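Local atomic coordinates of tumor necrosis factor receptor superfamily member 16 (Rattus norvegicus, PDB entry 1SG1), a protein that binds nerve growth factor and probably other neurotrophins through its extracellular cysteine-rich repeats, as a receptor of the tumor necrosis factor receptor superfamily. Residues C97-C110 with C118-H132. Residues are numbered along the deposited sequence; the frame is centred on the assembly and turned at random.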
loop_
_atom_site.group_PDB
_atom_site.type_symbol
_atom_site.label_atom_id
_atom_site.label_comp_id
_atom_site.label_asym_id
_atom_site.label_seq_id
_atom_site.Cartn_x
_atom_site.Cartn_y
_atom_site.Cartn_z
ATOM N N CYS C 97 13.813 2.555 14.414
ATOM C CA CYS C 97 13.850 1.106 14.536
ATOM C C CYS C 97 15.203 0.635 15.075
ATOM O O CYS C 97 16.229 1.266 14.840
ATOM C CB CYS C 97 13.639 0.464 13.165
ATOM S SG CYS C 97 11.998 0.654 12.404
ATOM N N SER C 98 15.214 -0.472 15.802
ATOM C CA SER C 98 16.481 -0.987 16.282
ATOM C C SER C 98 17.107 -1.707 15.098
ATOM O O SER C 98 16.412 -2.071 14.149
ATOM C CB SER C 98 16.276 -1.962 17.444
ATOM O OG SER C 98 16.042 -1.270 18.658
ATOM N N VAL C 99 18.422 -1.885 15.132
ATOM C CA VAL C 99 19.109 -2.570 14.039
ATOM C C VAL C 99 19.726 -3.858 14.531
ATOM O O VAL C 99 20.194 -3.933 15.656
ATOM C CB VAL C 99 20.243 -1.700 13.401
ATOM C CG1 VAL C 99 20.032 -0.223 13.730
ATOM C CG2 VAL C 99 21.608 -2.167 13.881
ATOM N N CYS C 100 19.689 -4.884 13.691
ATOM C CA CYS C 100 20.298 -6.144 14.048
ATOM C C CYS C 100 21.739 -5.963 13.599
ATOM O O CYS C 100 22.045 -5.979 12.398
ATOM C CB CYS C 100 19.625 -7.288 13.308
ATOM S SG CYS C 100 17.827 -7.384 13.584
ATOM N N GLU C 101 22.614 -5.738 14.577
ATOM C CA GLU C 101 24.029 -5.514 14.320
ATOM C C GLU C 101 24.664 -6.689 13.578
ATOM O O GLU C 101 24.032 -7.730 13.368
ATOM C CB GLU C 101 24.762 -5.298 15.646
ATOM C CG GLU C 101 24.155 -4.235 16.553
ATOM C CD GLU C 101 24.348 -2.837 16.020
ATOM O OE1 GLU C 101 25.145 -2.685 15.075
ATOM O OE2 GLU C 101 23.720 -1.891 16.548
ATOM N N VAL C 102 25.913 -6.521 13.166
ATOM C CA VAL C 102 26.598 -7.613 12.484
ATOM C C VAL C 102 26.642 -8.802 13.449
ATOM O O VAL C 102 26.862 -8.631 14.648
ATOM C CB VAL C 102 28.032 -7.229 12.093
ATOM C CG1 VAL C 102 28.712 -8.403 11.437
ATOM C CG2 VAL C 102 28.015 -6.038 11.147
ATOM N N GLY C 103 26.402 -9.999 12.931
ATOM C CA GLY C 103 26.411 -11.168 13.777
ATOM C C GLY C 103 25.066 -11.369 14.407
ATOM O O GLY C 103 24.880 -12.228 15.257
ATOM N N SER C 104 24.119 -10.556 13.968
ATOM C CA SER C 104 22.740 -10.581 14.460
ATOM C C SER C 104 21.770 -10.382 13.282
ATOM O O SER C 104 22.055 -9.596 12.374
ATOM C CB SER C 104 22.566 -9.459 15.482
ATOM O OG SER C 104 21.252 -9.437 16.008
ATOM N N GLY C 105 20.628 -11.068 13.302
ATOM C CA GLY C 105 19.678 -10.956 12.200
ATOM C C GLY C 105 18.177 -10.772 12.425
ATOM O O GLY C 105 17.601 -11.135 13.461
ATOM N N LEU C 106 17.529 -10.222 11.405
ATOM C CA LEU C 106 16.094 -9.973 11.452
ATOM C C LEU C 106 15.213 -11.184 11.803
ATOM O O LEU C 106 15.426 -12.280 11.302
ATOM C CB LEU C 106 15.623 -9.401 10.113
ATOM C CG LEU C 106 14.109 -9.238 9.995
ATOM C CD1 LEU C 106 13.585 -8.515 11.207
ATOM C CD2 LEU C 106 13.770 -8.478 8.762
ATOM N N VAL C 107 14.229 -10.975 12.676
ATOM C CA VAL C 107 13.306 -12.040 13.055
ATOM C C VAL C 107 11.925 -11.520 12.738
ATOM O O VAL C 107 11.133 -12.167 12.064
ATOM C CB VAL C 107 13.302 -12.345 14.549
ATOM C CG1 VAL C 107 12.440 -13.519 14.791
ATOM C CG2 VAL C 107 14.672 -12.627 15.051
ATOM N N PHE C 108 11.654 -10.330 13.248
ATOM C CA PHE C 108 10.382 -9.679 13.054
ATOM C C PHE C 108 10.608 -8.257 12.568
ATOM O O PHE C 108 11.339 -7.473 13.187
ATOM C CB PHE C 108 9.590 -9.710 14.361
ATOM C CG PHE C 108 9.073 -11.082 14.722
ATOM C CD1 PHE C 108 9.309 -11.629 15.986
ATOM C CD2 PHE C 108 8.321 -11.824 13.806
ATOM C CE1 PHE C 108 8.801 -12.891 16.335
ATOM C CE2 PHE C 108 7.810 -13.091 14.149
ATOM C CZ PHE C 108 8.053 -13.617 15.416
ATOM N N SER C 109 9.994 -7.943 11.437
ATOM C CA SER C 109 10.114 -6.623 10.846
ATOM C C SER C 109 9.623 -5.471 11.725
ATOM O O SER C 109 8.692 -5.611 12.520
ATOM C CB SER C 109 9.377 -6.586 9.511
ATOM O OG SER C 109 10.295 -6.689 8.440
ATOM N N CYS C 110 10.275 -4.327 11.559
ATOM C CA CYS C 110 9.947 -3.111 12.290
ATOM C C CYS C 110 8.894 -2.314 11.534
ATOM O O CYS C 110 9.208 -1.619 10.575
ATOM C CB CYS C 110 11.187 -2.244 12.463
ATOM S SG CYS C 110 10.885 -0.713 13.391
ATOM N N CYS C 118 15.279 -8.593 16.793
ATOM C CA CYS C 118 16.495 -9.226 16.269
ATOM C C CYS C 118 16.841 -10.603 16.818
ATOM O O CYS C 118 16.219 -11.104 17.737
ATOM C CB CYS C 118 17.696 -8.318 16.466
ATOM S SG CYS C 118 17.570 -6.785 15.515
ATOM N N GLU C 119 17.884 -11.187 16.251
ATOM C CA GLU C 119 18.330 -12.522 16.617
ATOM C C GLU C 119 19.840 -12.671 16.457
ATOM O O GLU C 119 20.423 -12.200 15.486
ATOM C CB GLU C 119 17.616 -13.509 15.710
ATOM C CG GLU C 119 18.017 -14.945 15.793
ATOM C CD GLU C 119 17.235 -15.774 14.793
ATOM O OE1 GLU C 119 17.388 -15.553 13.567
ATOM O OE2 GLU C 119 16.449 -16.633 15.230
ATOM N N GLU C 120 20.468 -13.310 17.436
ATOM C CA GLU C 120 21.893 -13.574 17.394
ATOM C C GLU C 120 21.860 -14.748 16.423
ATOM O O GLU C 120 21.087 -15.691 16.630
ATOM C CB GLU C 120 22.368 -14.030 18.770
ATOM C CG GLU C 120 23.801 -13.690 19.116
ATOM C CD GLU C 120 24.038 -12.193 19.243
ATOM O OE1 GLU C 120 23.121 -11.482 19.713
ATOM O OE2 GLU C 120 25.149 -11.735 18.887
ATOM N N CYS C 121 22.657 -14.666 15.356
ATOM C CA CYS C 121 22.699 -15.697 14.325
ATOM C C CYS C 121 22.994 -17.082 14.877
ATOM O O CYS C 121 23.956 -17.297 15.620
ATOM C CB CYS C 121 23.712 -15.316 13.239
ATOM S SG CYS C 121 23.216 -13.880 12.224
ATOM N N PRO C 122 22.147 -18.054 14.531
ATOM C CA PRO C 122 22.366 -19.409 15.026
ATOM C C PRO C 122 23.523 -20.125 14.342
ATOM O O PRO C 122 24.153 -19.600 13.416
ATOM C CB PRO C 122 21.022 -20.087 14.774
ATOM C CG PRO C 122 20.565 -19.437 13.531
ATOM C CD PRO C 122 20.900 -17.973 13.753
ATOM N N GLU C 123 23.798 -21.330 14.825
ATOM C CA GLU C 123 24.863 -22.160 14.297
ATOM C C GLU C 123 24.627 -22.327 12.812
ATOM O O GLU C 123 23.543 -22.685 12.406
ATOM C CB GLU C 123 24.833 -23.537 14.971
ATOM C CG GLU C 123 26.155 -23.969 15.608
ATOM C CD GLU C 123 26.102 -23.974 17.139
ATOM O OE1 GLU C 123 25.332 -24.788 17.712
ATOM O OE2 GLU C 123 26.833 -23.165 17.763
ATOM N N GLY C 124 25.643 -22.047 12.009
ATOM C CA GLY C 124 25.510 -22.210 10.578
ATOM C C GLY C 124 25.087 -21.016 9.750
ATOM O O GLY C 124 24.942 -21.148 8.537
ATOM N N THR C 125 24.876 -19.866 10.383
ATOM C CA THR C 125 24.462 -18.665 9.653
ATOM C C THR C 125 25.242 -17.437 10.079
ATOM O O THR C 125 25.933 -17.442 11.094
ATOM C CB THR C 125 22.941 -18.355 9.812
ATOM O OG1 THR C 125 22.669 -17.881 11.141
ATOM C CG2 THR C 125 22.111 -19.601 9.519
ATOM N N TYR C 126 25.117 -16.375 9.300
ATOM C CA TYR C 126 25.839 -15.162 9.601
ATOM C C TYR C 126 25.031 -13.966 9.164
ATOM O O TYR C 126 23.995 -14.098 8.510
ATOM C CB TYR C 126 27.160 -15.136 8.837
ATOM C CG TYR C 126 26.963 -14.896 7.354
ATOM C CD1 TYR C 126 26.365 -15.866 6.543
ATOM C CD2 TYR C 126 27.315 -13.676 6.773
ATOM C CE1 TYR C 126 26.121 -15.627 5.194
ATOM C CE2 TYR C 126 27.076 -13.425 5.426
ATOM C CZ TYR C 126 26.479 -14.405 4.642
ATOM O OH TYR C 126 26.259 -14.171 3.300
ATOM N N SER C 127 25.525 -12.795 9.535
ATOM C CA SER C 127 24.914 -11.544 9.158
ATOM C C SER C 127 26.080 -10.637 8.915
ATOM O O SER C 127 26.850 -10.343 9.809
ATOM C CB SER C 127 24.024 -10.966 10.263
ATOM O OG SER C 127 23.452 -9.734 9.835
ATOM N N ASP C 128 26.184 -10.220 7.669
ATOM C CA ASP C 128 27.232 -9.350 7.168
ATOM C C ASP C 128 27.053 -7.887 7.539
ATOM O O ASP C 128 28.026 -7.162 7.680
ATOM C CB ASP C 128 27.248 -9.451 5.644
ATOM C CG ASP C 128 28.557 -9.930 5.112
ATOM O OD1 ASP C 128 29.543 -9.182 5.242
ATOM O OD2 ASP C 128 28.600 -11.050 4.565
ATOM N N GLU C 129 25.810 -7.452 7.694
ATOM C CA GLU C 129 25.572 -6.045 7.962
ATOM C C GLU C 129 24.682 -5.665 9.117
ATOM O O GLU C 129 24.041 -6.505 9.760
ATOM C CB GLU C 129 25.022 -5.386 6.701
ATOM C CG GLU C 129 25.888 -5.606 5.495
ATOM C CD GLU C 129 25.138 -5.370 4.220
ATOM O OE1 GLU C 129 24.687 -4.221 4.011
ATOM O OE2 GLU C 129 24.992 -6.335 3.429
ATOM N N ALA C 130 24.662 -4.361 9.357
ATOM C CA ALA C 130 23.862 -3.787 10.427
ATOM C C ALA C 130 22.637 -3.056 9.835
ATOM O O ALA C 130 22.752 -2.003 9.204
ATOM C CB ALA C 130 24.722 -2.830 11.274
ATOM N N ASN C 131 21.470 -3.647 10.022
ATOM C CA ASN C 131 20.255 -3.046 9.537
ATOM C C ASN C 131 19.048 -3.747 10.110
ATOM O O ASN C 131 19.168 -4.599 10.974
ATOM C CB ASN C 131 20.223 -3.048 8.001
ATOM C CG ASN C 131 20.497 -4.409 7.402
ATOM O OD1 ASN C 131 19.764 -5.367 7.627
ATOM N ND2 ASN C 131 21.555 -4.494 6.615
ATOM N N HIS C 132 17.869 -3.393 9.644
ATOM C CA HIS C 132 16.693 -4.047 10.175
ATOM C C HIS C 132 15.840 -4.692 9.099
ATOM O O HIS C 132 14.632 -4.673 9.171
ATOM C CB HIS C 132 15.876 -3.065 11.027
ATOM C CG HIS C 132 15.441 -1.837 10.293
ATOM N ND1 HIS C 132 14.291 -1.791 9.535
ATOM C CD2 HIS C 132 16.019 -0.621 10.176
ATOM C CE1 HIS C 132 14.179 -0.598 8.979
ATOM N NE2 HIS C 132 15.215 0.130 9.351
HETATM O O HOH W 1 17.585 -13.897 11.064
HETATM O O HOH W 2 12.261 -3.983 9.416
#
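Cys100 and Cys118 are joined covalently, SG to SG at 2.0 Å, with a C-S-S-C torsion of -90°. Beside the disulfide, Ser104 OG donates to Glu119 O at 2.9 Å, from well above the carbonyl plane. The Ser104 hydroxyl gets there because OG is anti to the backbone N (chi1 -179°). Gly105 N also points at this oxygen, but it is modelled implausibly close, and the strength of that bond is doubtful. In place of Ser104, an alanine has no OG, and Glu119 O would probably lose its side-chain donor beside the Cys100-Cys118 disulfide. On the other side of the backbone, Ser127 OG donates to Ser104 O at 2.9 Å, also from above the carbonyl plane. Gly103 N bonds to Ser127 O at 3.2 Å. Gly103 lies in the type II turn from Glu101 to Ser104, and its backbone angles call for glycine.

Farther along, Cys100 N donates to Asn131 O at 2.8 Å. A weak return bond from Asn131 N to Cys100 O completes an antiparallel bridge. Next to it, Cys97 CB sits over one face of the His132 imidazole, a CH-pi contact 4.0 Å from the ring centroid. Cys97 SG, bonded to Cys110 SG, also lies over the His132 ring, 4.4 Å from its centroid. One water accepts from Cys110 N and lies very close to His132 O. Another links Leu106 O to Glu119 OE1. Outside the two segments, Glu119 OE1 also forms a salt bridge to a basic side chain on the chain of another protein.

The Asn131 side chain turns to the backbone of Asp134, and Cys121 is disulfide-bonded to Cys136. Strands 104-108 and 117-120 form an antiparallel hairpin, with a classic beta bulge where Val107 and Phe108 face Val117. Residues 127-132 fold back along 97-104, so the start of one cysteine-rich region packs on the preceding one.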